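Local structure of PlaB phospholipase (Legionella pneumophila, 6ZTI) at residues Y340-F345 with K390-L395; L166-D171 with D380-L385. The protein is a virulence-associated phospholipase of the alpha/beta hydrolase type, whose activity is controlled by tetramerization mediated by NAD(H). One frame throughout, in Å; residues are numbered along the deposited sequence.

Contact 1 (Y340-F345 with K390-L395). With SND (thionicotinamide-adenine-dinucleotide), chain O.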
ATOM      1  N   TYR B 340       7.389  -4.267 -35.178  1.00  5.08           N
ATOM      2  CA  TYR B 340       7.665  -4.560 -33.778  1.00 10.74           C
ATOM      3  C   TYR B 340       7.008  -5.861 -33.323  1.00 12.31           C
ATOM      4  O   TYR B 340       6.008  -6.305 -33.890  1.00  8.70           O
ATOM      5  CB  TYR B 340       7.207  -3.363 -32.896  1.00 11.35           C
ATOM      6  CG  TYR B 340       7.817  -2.049 -33.368  1.00  6.80           C
ATOM      7  CD1 TYR B 340       7.243  -1.334 -34.394  1.00  7.69           C
ATOM      8  CD2 TYR B 340       8.994  -1.553 -32.812  1.00  9.19           C
ATOM      9  CE1 TYR B 340       7.802  -0.157 -34.849  1.00  5.97           C
ATOM     10  CE2 TYR B 340       9.559  -0.386 -33.266  1.00  8.41           C
ATOM     11  CZ  TYR B 340       8.952   0.309 -34.283  1.00 13.07           C
ATOM     12  OH  TYR B 340       9.479   1.475 -34.759  1.00 12.39           O
ATOM     13  N   SER B 341       7.608  -6.481 -32.299  1.00  7.73           N
ATOM     14  CA  SER B 341       7.112  -7.699 -31.671  1.00  3.78           C
ATOM     15  C   SER B 341       6.869  -7.426 -30.192  1.00  4.77           C
ATOM     16  O   SER B 341       7.618  -6.676 -29.560  1.00  9.54           O
ATOM     17  CB  SER B 341       8.095  -8.855 -31.827  1.00  7.37           C
ATOM     18  OG  SER B 341       8.447  -9.058 -33.187  1.00 10.09           O
ATOM     19  N   MET B 342       5.816  -8.027 -29.643  1.00  6.66           N
ATOM     20  CA  MET B 342       5.488  -7.890 -28.235  1.00  7.08           C
ATOM     21  C   MET B 342       5.551  -9.264 -27.588  1.00  5.73           C
ATOM     22  O   MET B 342       5.058 -10.251 -28.145  1.00  9.52           O
ATOM     23  CB  MET B 342       4.111  -7.258 -28.054  1.00  6.99           C
ATOM     24  CG  MET B 342       3.846  -6.803 -26.656  1.00 10.99           C
ATOM     25  SD  MET B 342       2.494  -5.640 -26.541  1.00  9.35           S
ATOM     26  CE  MET B 342       1.162  -6.751 -26.137  1.00 10.85           C
ATOM     27  N   ILE B 343       6.206  -9.331 -26.446  1.00  7.20           N
ATOM     28  CA  ILE B 343       6.325 -10.550 -25.673  1.00  6.33           C
ATOM     29  C   ILE B 343       5.618 -10.311 -24.355  1.00  5.37           C
ATOM     30  O   ILE B 343       5.881  -9.311 -23.678  1.00  9.20           O
ATOM     31  CB  ILE B 343       7.793 -10.939 -25.437  1.00 10.49           C
ATOM     32  CG1 ILE B 343       8.588 -10.890 -26.739  1.00 15.17           C
ATOM     33  CG2 ILE B 343       7.852 -12.341 -24.791  1.00  8.45           C
ATOM     34  CD1 ILE B 343      10.037 -11.327 -26.566  1.00 11.06           C
ATOM     35  N   ILE B 344       4.706 -11.204 -24.000  1.00  7.31           N
ATOM     36  CA  ILE B 344       4.072 -11.193 -22.685  1.00  8.32           C
ATOM     37  C   ILE B 344       4.614 -12.407 -21.941  1.00  6.53           C
ATOM     38  O   ILE B 344       4.343 -13.548 -22.332  1.00 10.44           O
ATOM     39  CB  ILE B 344       2.538 -11.230 -22.774  1.00  6.42           C
ATOM     40  CG1 ILE B 344       2.017 -10.056 -23.599  1.00  8.62           C
ATOM     41  CG2 ILE B 344       1.902 -11.165 -21.349  1.00  8.52           C
ATOM     42  CD1 ILE B 344       0.552 -10.198 -24.015  1.00  8.23           C
ATOM     43  N   PHE B 345       5.385 -12.173 -20.883  1.00  8.19           N
ATOM     44  CA  PHE B 345       5.934 -13.257 -20.077  1.00  6.12           C
ATOM     45  C   PHE B 345       5.025 -13.529 -18.892  1.00  8.64           C
ATOM     46  O   PHE B 345       4.553 -12.604 -18.221  1.00  9.29           O
ATOM     47  CB  PHE B 345       7.339 -12.951 -19.544  1.00  7.79           C
ATOM     48  CG  PHE B 345       8.393 -12.787 -20.606  1.00 11.74           C
ATOM     49  CD1 PHE B 345       9.106 -13.868 -21.072  1.00 13.24           C
ATOM     50  CD2 PHE B 345       8.711 -11.532 -21.084  1.00  9.40           C
ATOM     51  CE1 PHE B 345      10.080 -13.700 -22.023  1.00 10.57           C
ATOM     52  CE2 PHE B 345       9.674 -11.361 -22.041  1.00 14.04           C
ATOM     53  CZ  PHE B 345      10.364 -12.439 -22.506  1.00 10.77           C
ATOM     54  N   LYS B 390       3.777 -10.906 -14.454  1.00 14.89           N
ATOM     55  CA  LYS B 390       3.399 -10.605 -15.827  1.00 13.31           C
ATOM     56  C   LYS B 390       4.216  -9.413 -16.304  1.00 10.20           C
ATOM     57  O   LYS B 390       4.102  -8.313 -15.754  1.00  9.88           O
ATOM     58  CB  LYS B 390       1.900 -10.337 -15.941  1.00 14.60           C
ATOM     59  CG  LYS B 390       1.045 -11.487 -15.431  1.00 10.90           C
ATOM     60  CD  LYS B 390       1.277 -12.810 -16.151  1.00 16.78           C
ATOM     61  CE  LYS B 390       0.826 -12.768 -17.579  1.00 13.23           C
ATOM     62  NZ  LYS B 390      -0.648 -12.606 -17.711  1.00 15.73           N
ATOM     63  N   LEU B 391       5.027  -9.638 -17.328  1.00  9.82           N
ATOM     64  CA  LEU B 391       6.011  -8.667 -17.785  1.00  7.15           C
ATOM     65  C   LEU B 391       5.936  -8.603 -19.299  1.00  6.69           C
ATOM     66  O   LEU B 391       6.043  -9.634 -19.964  1.00  7.06           O
ATOM     67  CB  LEU B 391       7.419  -9.065 -17.311  1.00 10.83           C
ATOM     68  CG  LEU B 391       8.599  -8.233 -17.808  1.00 13.53           C
ATOM     69  CD1 LEU B 391       8.567  -6.855 -17.169  1.00 13.09           C
ATOM     70  CD2 LEU B 391       9.908  -8.927 -17.511  1.00 17.75           C
ATOM     71  N   THR B 392       5.741  -7.405 -19.849  1.00  6.71           N
ATOM     72  CA  THR B 392       5.574  -7.238 -21.288  1.00 11.67           C
ATOM     73  C   THR B 392       6.748  -6.444 -21.851  1.00  6.45           C
ATOM     74  O   THR B 392       7.000  -5.313 -21.424  1.00 10.26           O
ATOM     75  CB  THR B 392       4.235  -6.555 -21.599  1.00  7.12           C
ATOM     76  OG1 THR B 392       3.149  -7.388 -21.152  1.00 10.67           O
ATOM     77  CG2 THR B 392       4.086  -6.334 -23.068  1.00 10.10           C
ATOM     78  N   TYR B 393       7.450  -7.030 -22.812  1.00  6.27           N
ATOM     79  CA  TYR B 393       8.494  -6.344 -23.562  1.00  6.29           C
ATOM     80  C   TYR B 393       7.988  -6.036 -24.960  1.00  7.28           C
ATOM     81  O   TYR B 393       7.284  -6.843 -25.567  1.00  8.06           O
ATOM     82  CB  TYR B 393       9.768  -7.194 -23.680  1.00  9.74           C
ATOM     83  CG  TYR B 393      10.855  -6.863 -22.664  1.00  9.51           C
ATOM     84  CD1 TYR B 393      10.653  -7.065 -21.318  1.00 11.22           C
ATOM     85  CD2 TYR B 393      12.081  -6.375 -23.072  1.00 11.06           C
ATOM     86  CE1 TYR B 393      11.631  -6.769 -20.394  1.00 11.15           C
ATOM     87  CE2 TYR B 393      13.079  -6.077 -22.151  1.00 15.71           C
ATOM     88  CZ  TYR B 393      12.852  -6.285 -20.819  1.00  7.89           C
ATOM     89  OH  TYR B 393      13.840  -5.990 -19.901  1.00 11.15           O
ATOM     90  N   PHE B 394       8.393  -4.884 -25.471  1.00  7.68           N
ATOM     91  CA  PHE B 394       8.076  -4.424 -26.810  1.00  6.00           C
ATOM     92  C   PHE B 394       9.395  -4.175 -27.521  1.00  6.25           C
ATOM     93  O   PHE B 394      10.220  -3.377 -27.045  1.00  6.57           O
ATOM     94  CB  PHE B 394       7.222  -3.155 -26.718  1.00  7.94           C
ATOM     95  CG  PHE B 394       6.563  -2.751 -28.003  1.00 10.42           C
ATOM     96  CD1 PHE B 394       5.907  -3.690 -28.796  1.00  7.98           C
ATOM     97  CD2 PHE B 394       6.556  -1.422 -28.393  1.00 11.91           C
ATOM     98  CE1 PHE B 394       5.303  -3.303 -29.961  1.00  6.85           C
ATOM     99  CE2 PHE B 394       5.948  -1.035 -29.552  1.00 10.14           C
ATOM    100  CZ  PHE B 394       5.327  -1.977 -30.343  1.00 10.18           C
ATOM    101  N   LEU B 395       9.591  -4.853 -28.649  1.00  5.84           N
ATOM    102  CA  LEU B 395      10.878  -4.922 -29.315  1.00  5.82           C
ATOM    103  C   LEU B 395      10.747  -4.517 -30.772  1.00 10.07           C
ATOM    104  O   LEU B 395       9.709  -4.728 -31.409  1.00  5.80           O
ATOM    105  CB  LEU B 395      11.472  -6.343 -29.268  1.00  7.19           C
ATOM    106  CG  LEU B 395      11.507  -7.026 -27.906  1.00  9.40           C
ATOM    107  CD1 LEU B 395      12.004  -8.462 -28.104  1.00  8.53           C
ATOM    108  CD2 LEU B 395      12.368  -6.276 -26.922  1.00 11.83           C
TER
HETATM  109  PA  SND O 501      10.413  -0.130 -14.978  1.00 14.93           P
HETATM  110  O1A SND O 501       9.160   0.576 -15.323  1.00 11.77           O
HETATM  111  O2A SND O 501      11.438  -0.226 -16.097  1.00 16.24           O
HETATM  112  O5B SND O 501      10.159  -1.645 -14.453  1.00 11.13           O
HETATM  113  C5B SND O 501       9.014  -1.885 -13.611  1.00 11.85           C
HETATM  114  C4B SND O 501       9.201  -3.172 -12.846  1.00 13.72           C
HETATM  115  O4B SND O 501       9.407  -4.263 -13.772  1.00 10.29           O
HETATM  116  C3B SND O 501      10.392  -3.200 -11.889  1.00  9.15           C
HETATM  117  O3B SND O 501      10.056  -3.905 -10.698  1.00 22.09           O
HETATM  118  C2B SND O 501      11.452  -3.929 -12.705  1.00 12.13           C
HETATM  119  O2B SND O 501      12.427  -4.585 -11.907  1.00 20.39           O
HETATM  120  C1B SND O 501      10.587  -4.956 -13.421  1.00 12.21           C
HETATM  121  N9A SND O 501      11.191  -5.480 -14.636  1.00 11.76           N
HETATM  122  C8A SND O 501      11.380  -4.808 -15.814  1.00 13.56           C
HETATM  123  N7A SND O 501      12.086  -5.469 -16.700  1.00  8.66           N
HETATM  124  C5A SND O 501      12.378  -6.661 -16.059  1.00  9.61           C
HETATM  125  C6A SND O 501      13.154  -7.772 -16.438  1.00 13.22           C
HETATM  126  N6A SND O 501      13.726  -7.898 -17.642  1.00 12.05           N
HETATM  127  N1A SND O 501      13.304  -8.765 -15.540  1.00 10.42           N
HETATM  128  C2A SND O 501      12.683  -8.669 -14.362  1.00 15.89           C
HETATM  129  N3A SND O 501      11.912  -7.681 -13.899  1.00 12.17           N
HETATM  130  C4A SND O 501      11.818  -6.692 -14.795  1.00 11.98           C
HETATM  131  O3  SND O 501      11.127   0.583 -13.752  1.00 21.89           O
HETATM  132  PN  SND O 501      12.355   0.296 -12.768  1.00 19.53           P
HETATM  133  O1N SND O 501      13.330  -0.584 -13.450  1.00 14.83           O
HETATM  134  O2N SND O 501      11.796  -0.129 -11.466  1.00 18.77           O
HETATM  135  O5D SND O 501      12.914   1.799 -12.692  1.00 18.39           O
HETATM  136  C5D SND O 501      12.415   2.726 -11.700  1.00 21.50           C
HETATM  137  C4D SND O 501      12.363   4.141 -12.248  1.00 17.51           C
HETATM  138  O4D SND O 501      13.633   4.488 -12.856  1.00 12.94           O
HETATM  139  C3D SND O 501      11.320   4.412 -13.334  1.00 12.28           C
HETATM  140  O3D SND O 501      10.909   5.782 -13.281  1.00 19.30           O
HETATM  141  C2D SND O 501      12.113   4.121 -14.607  1.00 14.79           C
HETATM  142  O2D SND O 501      11.559   4.754 -15.753  1.00 15.86           O
HETATM  143  C1D SND O 501      13.452   4.740 -14.227  1.00 16.02           C
HETATM  144  N1N SND O 501      14.577   4.058 -14.995  1.00 17.17           N
HETATM  145  C2N SND O 501      15.066   2.912 -14.489  1.00 13.73           C
HETATM  146  C3N SND O 501      16.126   2.281 -15.104  1.00 13.63           C
HETATM  147  C7N SND O 501      16.741   1.073 -14.489  1.00  9.17           C
HETATM  148  S7N SND O 501      18.388   0.961 -14.294  1.00 29.31           S
HETATM  149  N7N SND O 501      15.919   0.140 -14.054  1.00 16.46           N
HETATM  150  C4N SND O 501      16.665   2.851 -16.252  1.00 14.78           C
HETATM  151  C5N SND O 501      16.133   4.020 -16.762  1.00 16.01           C
HETATM  152  C6N SND O 501      15.076   4.616 -16.117  1.00 21.15           C
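F394 and Y340 meet near one end of an antiparallel strand pair. Their planes are 30° apart, but the rings are displaced laterally with little overlap (centroids 5.5 Å apart), and F394 CZ touches Y340 CB at 3.5 Å. Its CG anti to the backbone N (chi1 -167°), F394 swings toward the partner strand, where M342 SD lies 5.4 Å from the ring centroid, an oblique Met-aromatic contact. M342 CG meets T392 CG2 at 3.6 Å; a flexible thioether suits this place between broad ring and small branched neighbour. I344 lies alongside T392. M342, I344, T392 and F394 share one face of the sheet; S341, I343, F345, L391, Y393 and L395 take the other. There I343 CD1 touches L395 CD1 at 3.8 Å and, within its own strand, I343 CG2 packs on the ring of F345 two residues on, apolar groups in keeping with a buried sheet. Y393 leads its ring away; its hydroxyl can accept from adenine N6A (3.0 Å) and donate to N3A of another dinucleotide, while L391 methyls offer the adenine an apolar surface, CD2 3.6 Å from C6A. Six backbone hydrogen bonds join S341, I343 and F345 to L395, Y393 and L391. Strand 340-349 runs between 390-396 and parallel strand 452-463, antiparallel 378-383 flanks 390-396 on its other side, F345 meets F415 edge to face, and R222 makes a cation-pi contact with F394.

Contact 2 (L166-D171 with D380-L385). With SND (thionicotinamide-adenine-dinucleotide), chain O.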
ATOM      1  N   LEU B 166      -7.545  -4.178 -19.859  1.00 10.91           N
ATOM      2  CA  LEU B 166      -6.710  -3.664 -20.930  1.00  8.60           C
ATOM      3  C   LEU B 166      -5.230  -3.608 -20.558  1.00  8.30           C
ATOM      4  O   LEU B 166      -4.389  -3.512 -21.454  1.00  8.90           O
ATOM      5  CB  LEU B 166      -7.203  -2.280 -21.329  1.00 10.01           C
ATOM      6  CG  LEU B 166      -8.518  -2.279 -22.106  1.00 11.59           C
ATOM      7  CD1 LEU B 166      -9.172  -0.905 -22.048  1.00 27.40           C
ATOM      8  CD2 LEU B 166      -8.273  -2.687 -23.572  1.00 13.78           C
ATOM      9  N   GLU B 167      -4.898  -3.662 -19.271  1.00  8.30           N
ATOM     10  CA  GLU B 167      -3.513  -3.533 -18.835  1.00 11.74           C
ATOM     11  C   GLU B 167      -2.659  -4.630 -19.455  1.00 11.53           C
ATOM     12  O   GLU B 167      -3.024  -5.807 -19.428  1.00 13.14           O
ATOM     13  CB  GLU B 167      -3.431  -3.592 -17.306  1.00 10.47           C
ATOM     14  CG  GLU B 167      -2.055  -3.188 -16.725  1.00 18.18           C
ATOM     15  CD  GLU B 167      -1.992  -3.226 -15.190  1.00 17.43           C
ATOM     16  OE1 GLU B 167      -2.992  -3.598 -14.538  1.00 17.80           O
ATOM     17  OE2 GLU B 167      -0.931  -2.889 -14.627  1.00 13.37           O
ATOM     18  N   LEU B 168      -1.522  -4.235 -20.031  1.00  9.74           N
ATOM     19  CA  LEU B 168      -0.572  -5.215 -20.530  1.00 17.69           C
ATOM     20  C   LEU B 168      -0.295  -6.251 -19.449  1.00 10.34           C
ATOM     21  O   LEU B 168      -0.159  -5.917 -18.271  1.00  9.71           O
ATOM     22  CB  LEU B 168       0.716  -4.522 -20.963  1.00 13.16           C
ATOM     23  CG  LEU B 168       0.588  -3.562 -22.153  1.00  9.40           C
ATOM     24  CD1 LEU B 168       1.913  -2.864 -22.365  1.00  9.75           C
ATOM     25  CD2 LEU B 168       0.190  -4.262 -23.421  1.00  6.88           C
ATOM     26  N   GLY B 169      -0.256  -7.518 -19.851  1.00  6.72           N
ATOM     27  CA  GLY B 169      -0.036  -8.597 -18.910  1.00 12.76           C
ATOM     28  C   GLY B 169      -1.227  -8.963 -18.053  1.00 11.84           C
ATOM     29  O   GLY B 169      -1.074  -9.751 -17.115  1.00 10.43           O
ATOM     30  N   SER B 170      -2.406  -8.426 -18.349  1.00  6.12           N
ATOM     31  CA  SER B 170      -3.590  -8.700 -17.548  1.00 11.92           C
ATOM     32  C   SER B 170      -3.887 -10.194 -17.487  1.00  6.71           C
ATOM     33  O   SER B 170      -3.847 -10.893 -18.498  1.00  8.64           O
ATOM     34  CB  SER B 170      -4.787  -7.963 -18.148  1.00 14.10           C
ATOM     35  OG  SER B 170      -5.999  -8.454 -17.638  1.00 24.57           O
ATOM     36  N   ASP B 171      -4.233 -10.678 -16.294  1.00  6.89           N
ATOM     37  CA  ASP B 171      -4.664 -12.069 -16.183  1.00 11.49           C
ATOM     38  C   ASP B 171      -5.938 -12.324 -16.982  1.00  9.39           C
ATOM     39  O   ASP B 171      -6.137 -13.432 -17.493  1.00  7.31           O
ATOM     40  CB  ASP B 171      -4.868 -12.443 -14.716  1.00 14.40           C
ATOM     41  CG  ASP B 171      -3.541 -12.611 -13.953  1.00 20.00           C
ATOM     42  OD1 ASP B 171      -2.555 -13.102 -14.547  1.00 27.42           O
ATOM     43  OD2 ASP B 171      -3.486 -12.254 -12.754  1.00 24.19           O
ATOM     44  N   ASP B 380      10.061  -0.807 -25.201  1.00  9.52           N
ATOM     45  CA  ASP B 380       9.347  -0.604 -23.944  1.00  7.19           C
ATOM     46  C   ASP B 380       9.348  -1.867 -23.089  1.00  5.29           C
ATOM     47  O   ASP B 380       9.478  -2.987 -23.579  1.00  6.32           O
ATOM     48  CB  ASP B 380       7.893  -0.172 -24.207  1.00  7.95           C
ATOM     49  CG  ASP B 380       7.148   0.182 -22.938  1.00 10.50           C
ATOM     50  OD1 ASP B 380       7.579   1.136 -22.255  1.00 13.17           O
ATOM     51  OD2 ASP B 380       6.126  -0.477 -22.638  1.00  8.75           O
ATOM     52  N   ARG B 381       9.144  -1.668 -21.793  1.00  6.17           N
ATOM     53  CA  ARG B 381       8.791  -2.762 -20.906  1.00  6.29           C
ATOM     54  C   ARG B 381       7.794  -2.258 -19.877  1.00  7.05           C
ATOM     55  O   ARG B 381       7.835  -1.102 -19.458  1.00  7.26           O
ATOM     56  CB  ARG B 381      10.022  -3.367 -20.191  1.00  5.81           C
ATOM     57  CG  ARG B 381      10.717  -2.415 -19.260  1.00 12.65           C
ATOM     58  CD  ARG B 381      12.096  -2.927 -18.884  1.00  7.44           C
ATOM     59  NE  ARG B 381      12.606  -2.329 -17.654  1.00  9.51           N
ATOM     60  CZ  ARG B 381      13.780  -2.653 -17.107  1.00 12.87           C
ATOM     61  NH1 ARG B 381      14.557  -3.554 -17.686  1.00 12.00           N
ATOM     62  NH2 ARG B 381      14.180  -2.091 -15.981  1.00 11.97           N
ATOM     63  N   GLN B 382       6.904  -3.152 -19.462  1.00  5.26           N
ATOM     64  CA  GLN B 382       5.882  -2.829 -18.481  1.00  9.14           C
ATOM     65  C   GLN B 382       5.659  -4.072 -17.642  1.00  7.15           C
ATOM     66  O   GLN B 382       5.695  -5.187 -18.163  1.00 11.69           O
ATOM     67  CB  GLN B 382       4.564  -2.386 -19.151  1.00 10.81           C
ATOM     68  CG  GLN B 382       3.833  -1.247 -18.440  1.00 15.34           C
ATOM     69  CD  GLN B 382       2.500  -0.836 -19.092  1.00 10.41           C
ATOM     70  OE1 GLN B 382       1.525  -1.592 -19.086  1.00 11.36           O
ATOM     71  NE2 GLN B 382       2.453   0.389 -19.619  1.00 10.10           N
ATOM     72  N   ARG B 383       5.454  -3.883 -16.347  1.00  9.69           N
ATOM     73  CA  ARG B 383       5.104  -4.981 -15.465  1.00  7.89           C
ATOM     74  C   ARG B 383       3.723  -4.716 -14.898  1.00  6.40           C
ATOM     75  O   ARG B 383       3.440  -3.609 -14.425  1.00 12.76           O
ATOM     76  CB  ARG B 383       6.108  -5.174 -14.319  1.00 11.61           C
ATOM     77  CG  ARG B 383       5.930  -6.529 -13.633  1.00 13.51           C
ATOM     78  CD  ARG B 383       6.972  -6.778 -12.547  1.00 16.91           C
ATOM     79  NE  ARG B 383       6.790  -5.901 -11.396  1.00 20.15           N
ATOM     80  CZ  ARG B 383       7.533  -5.949 -10.297  1.00 23.16           C
ATOM     81  NH1 ARG B 383       8.514  -6.836 -10.198  1.00 24.03           N
ATOM     82  NH2 ARG B 383       7.288  -5.115  -9.289  1.00 19.39           N
ATOM     83  N   ASN B 384       2.868  -5.729 -14.972  1.00 12.88           N
ATOM     84  CA  ASN B 384       1.486  -5.581 -14.549  1.00  9.87           C
ATOM     85  C   ASN B 384       1.424  -5.282 -13.054  1.00 14.42           C
ATOM     86  O   ASN B 384       2.123  -5.899 -12.242  1.00 13.08           O
ATOM     87  CB  ASN B 384       0.699  -6.846 -14.882  1.00  8.76           C
ATOM     88  CG  ASN B 384      -0.802  -6.679 -14.663  1.00 12.22           C
ATOM     89  OD1 ASN B 384      -1.304  -6.859 -13.559  1.00 13.49           O
ATOM     90  ND2 ASN B 384      -1.515  -6.317 -15.717  1.00 10.27           N
ATOM     91  N   LEU B 385       0.583  -4.317 -12.694  1.00 12.73           N
ATOM     92  CA  LEU B 385       0.488  -3.891 -11.304  1.00 20.52           C
ATOM     93  C   LEU B 385      -0.329  -4.842 -10.446  1.00 19.67           C
ATOM     94  O   LEU B 385      -0.156  -4.851  -9.223  1.00 15.59           O
ATOM     95  CB  LEU B 385      -0.123  -2.488 -11.230  1.00 18.06           C
ATOM     96  CG  LEU B 385       0.627  -1.387 -11.985  1.00 18.96           C
ATOM     97  CD1 LEU B 385      -0.061  -0.031 -11.769  1.00 28.61           C
ATOM     98  CD2 LEU B 385       2.076  -1.316 -11.557  1.00 22.78           C
TER
HETATM   99  PA  SND O 501      10.413  -0.130 -14.978  1.00 14.93           P
HETATM  100  O1A SND O 501       9.160   0.576 -15.323  1.00 11.77           O
HETATM  101  O2A SND O 501      11.438  -0.226 -16.097  1.00 16.24           O
HETATM  102  O5B SND O 501      10.159  -1.645 -14.453  1.00 11.13           O
HETATM  103  C5B SND O 501       9.014  -1.885 -13.611  1.00 11.85           C
HETATM  104  C4B SND O 501       9.201  -3.172 -12.846  1.00 13.72           C
HETATM  105  O4B SND O 501       9.407  -4.263 -13.772  1.00 10.29           O
HETATM  106  C3B SND O 501      10.392  -3.200 -11.889  1.00  9.15           C
HETATM  107  O3B SND O 501      10.056  -3.905 -10.698  1.00 22.09           O
HETATM  108  C2B SND O 501      11.452  -3.929 -12.705  1.00 12.13           C
HETATM  109  O2B SND O 501      12.427  -4.585 -11.907  1.00 20.39           O
HETATM  110  C1B SND O 501      10.587  -4.956 -13.421  1.00 12.21           C
HETATM  111  N9A SND O 501      11.191  -5.480 -14.636  1.00 11.76           N
HETATM  112  C8A SND O 501      11.380  -4.808 -15.814  1.00 13.56           C
HETATM  113  N7A SND O 501      12.086  -5.469 -16.700  1.00  8.66           N
HETATM  114  C5A SND O 501      12.378  -6.661 -16.059  1.00  9.61           C
HETATM  115  C6A SND O 501      13.154  -7.772 -16.438  1.00 13.22           C
HETATM  116  N6A SND O 501      13.726  -7.898 -17.642  1.00 12.05           N
HETATM  117  N1A SND O 501      13.304  -8.765 -15.540  1.00 10.42           N
HETATM  118  C2A SND O 501      12.683  -8.669 -14.362  1.00 15.89           C
HETATM  119  N3A SND O 501      11.912  -7.681 -13.899  1.00 12.17           N
HETATM  120  C4A SND O 501      11.818  -6.692 -14.795  1.00 11.98           C
HETATM  121  O3  SND O 501      11.127   0.583 -13.752  1.00 21.89           O
HETATM  122  PN  SND O 501      12.355   0.296 -12.768  1.00 19.53           P
HETATM  123  O1N SND O 501      13.330  -0.584 -13.450  1.00 14.83           O
HETATM  124  O2N SND O 501      11.796  -0.129 -11.466  1.00 18.77           O
HETATM  125  O5D SND O 501      12.914   1.799 -12.692  1.00 18.39           O
HETATM  126  C5D SND O 501      12.415   2.726 -11.700  1.00 21.50           C
HETATM  127  C4D SND O 501      12.363   4.141 -12.248  1.00 17.51           C
HETATM  128  O4D SND O 501      13.633   4.488 -12.856  1.00 12.94           O
HETATM  129  C3D SND O 501      11.320   4.412 -13.334  1.00 12.28           C
HETATM  130  O3D SND O 501      10.909   5.782 -13.281  1.00 19.30           O
HETATM  131  C2D SND O 501      12.113   4.121 -14.607  1.00 14.79           C
HETATM  132  O2D SND O 501      11.559   4.754 -15.753  1.00 15.86           O
HETATM  133  C1D SND O 501      13.452   4.740 -14.227  1.00 16.02           C
HETATM  134  N1N SND O 501      14.577   4.058 -14.995  1.00 17.17           N
HETATM  135  C2N SND O 501      15.066   2.912 -14.489  1.00 13.73           C
HETATM  136  C3N SND O 501      16.126   2.281 -15.104  1.00 13.63           C
HETATM  137  C7N SND O 501      16.741   1.073 -14.489  1.00  9.17           C
HETATM  138  S7N SND O 501      18.388   0.961 -14.294  1.00 29.31           S
HETATM  139  N7N SND O 501      15.919   0.140 -14.054  1.00 16.46           N
HETATM  140  C4N SND O 501      16.665   2.851 -16.252  1.00 14.78           C
HETATM  141  C5N SND O 501      16.133   4.020 -16.762  1.00 16.01           C
HETATM  142  C6N SND O 501      15.076   4.616 -16.117  1.00 21.15           C
HETATM  143  O   HOH W   1      -4.440  -6.120 -14.916  1.00  5.99           O
HETATM  144  O   HOH W   2      -1.010  -1.180 -19.623  1.00  8.65           O
HETATM  145  O   HOH W   3       1.658  -4.008 -17.473  1.00 13.22           O
HETATM  146  O   HOH W   4      -4.103  -8.857 -14.065  1.00 17.08           O
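Q382 and N384 meet L168 and E167, in a loop between two helices. The D380 carboxylate is held by a salt bridge to R222. R381 turns away to the dinucleotide: NE bonds O2A at 2.9 Å, NH2 bonds O1N, and N7A lies over one guanidinium face, the cation suiting the diphosphate. Q382 comes back to the loop, OE1 3.5 Å from L168 CD1; one water lies between OE1 and L168 N and another between OE1 and L168 O, though not all these bonds can form at once. NE2 is taken by A137 O. R383 points away again, one guanidinium face against ribose O3B. N384 suits the loop because ND2 reaches L168 O, at 2.9 Å and nearly straight (178°) from above the carbonyl plane, and a water shared with E167 OE1. The E167 carboxylate stacks on this amide, planes 29° apart, and N384 OD1 accepts from N386 N and N387 N. L385 N bonds E167 OE2 at 2.8 Å, from above the carboxylate plane. G169 is third in the type II turn from E167 to S170, closed by S170 N on E167 O; glycine adopts its positive phi easily and, lacking a side chain, lets N384 come close. The loop between helices 160-166 and 171-180 (N-capped by S170) lies against the end of strand 378-383 and the turn after it, with 390-396 beside the strand and L168 touching T392.

In the fold
The two contacts share one mixed sheet, their centres about 9 Å apart. Strands 378-383 and 390-396 follow each other in the chain and lie side by side: T392 N approaches Q382 O at 2.8 Å and F394 N approaches D380 O at 2.9 Å, both probable hydrogen bonds. K390 NZ of contact 1 also bonds G169 O, reaching the loop of contact 2. Both contacts touch the same thionicotinamide-adenine-dinucleotide, contact 1 at its adenine through L391 and Y393, contact 2 at the diphosphate and adenosine ribose through R381 and R383, with R381 also over the adenine's N7A. R145 and N209 of the second subunit bind this ligand too, consistent with its part in tetramer assembly.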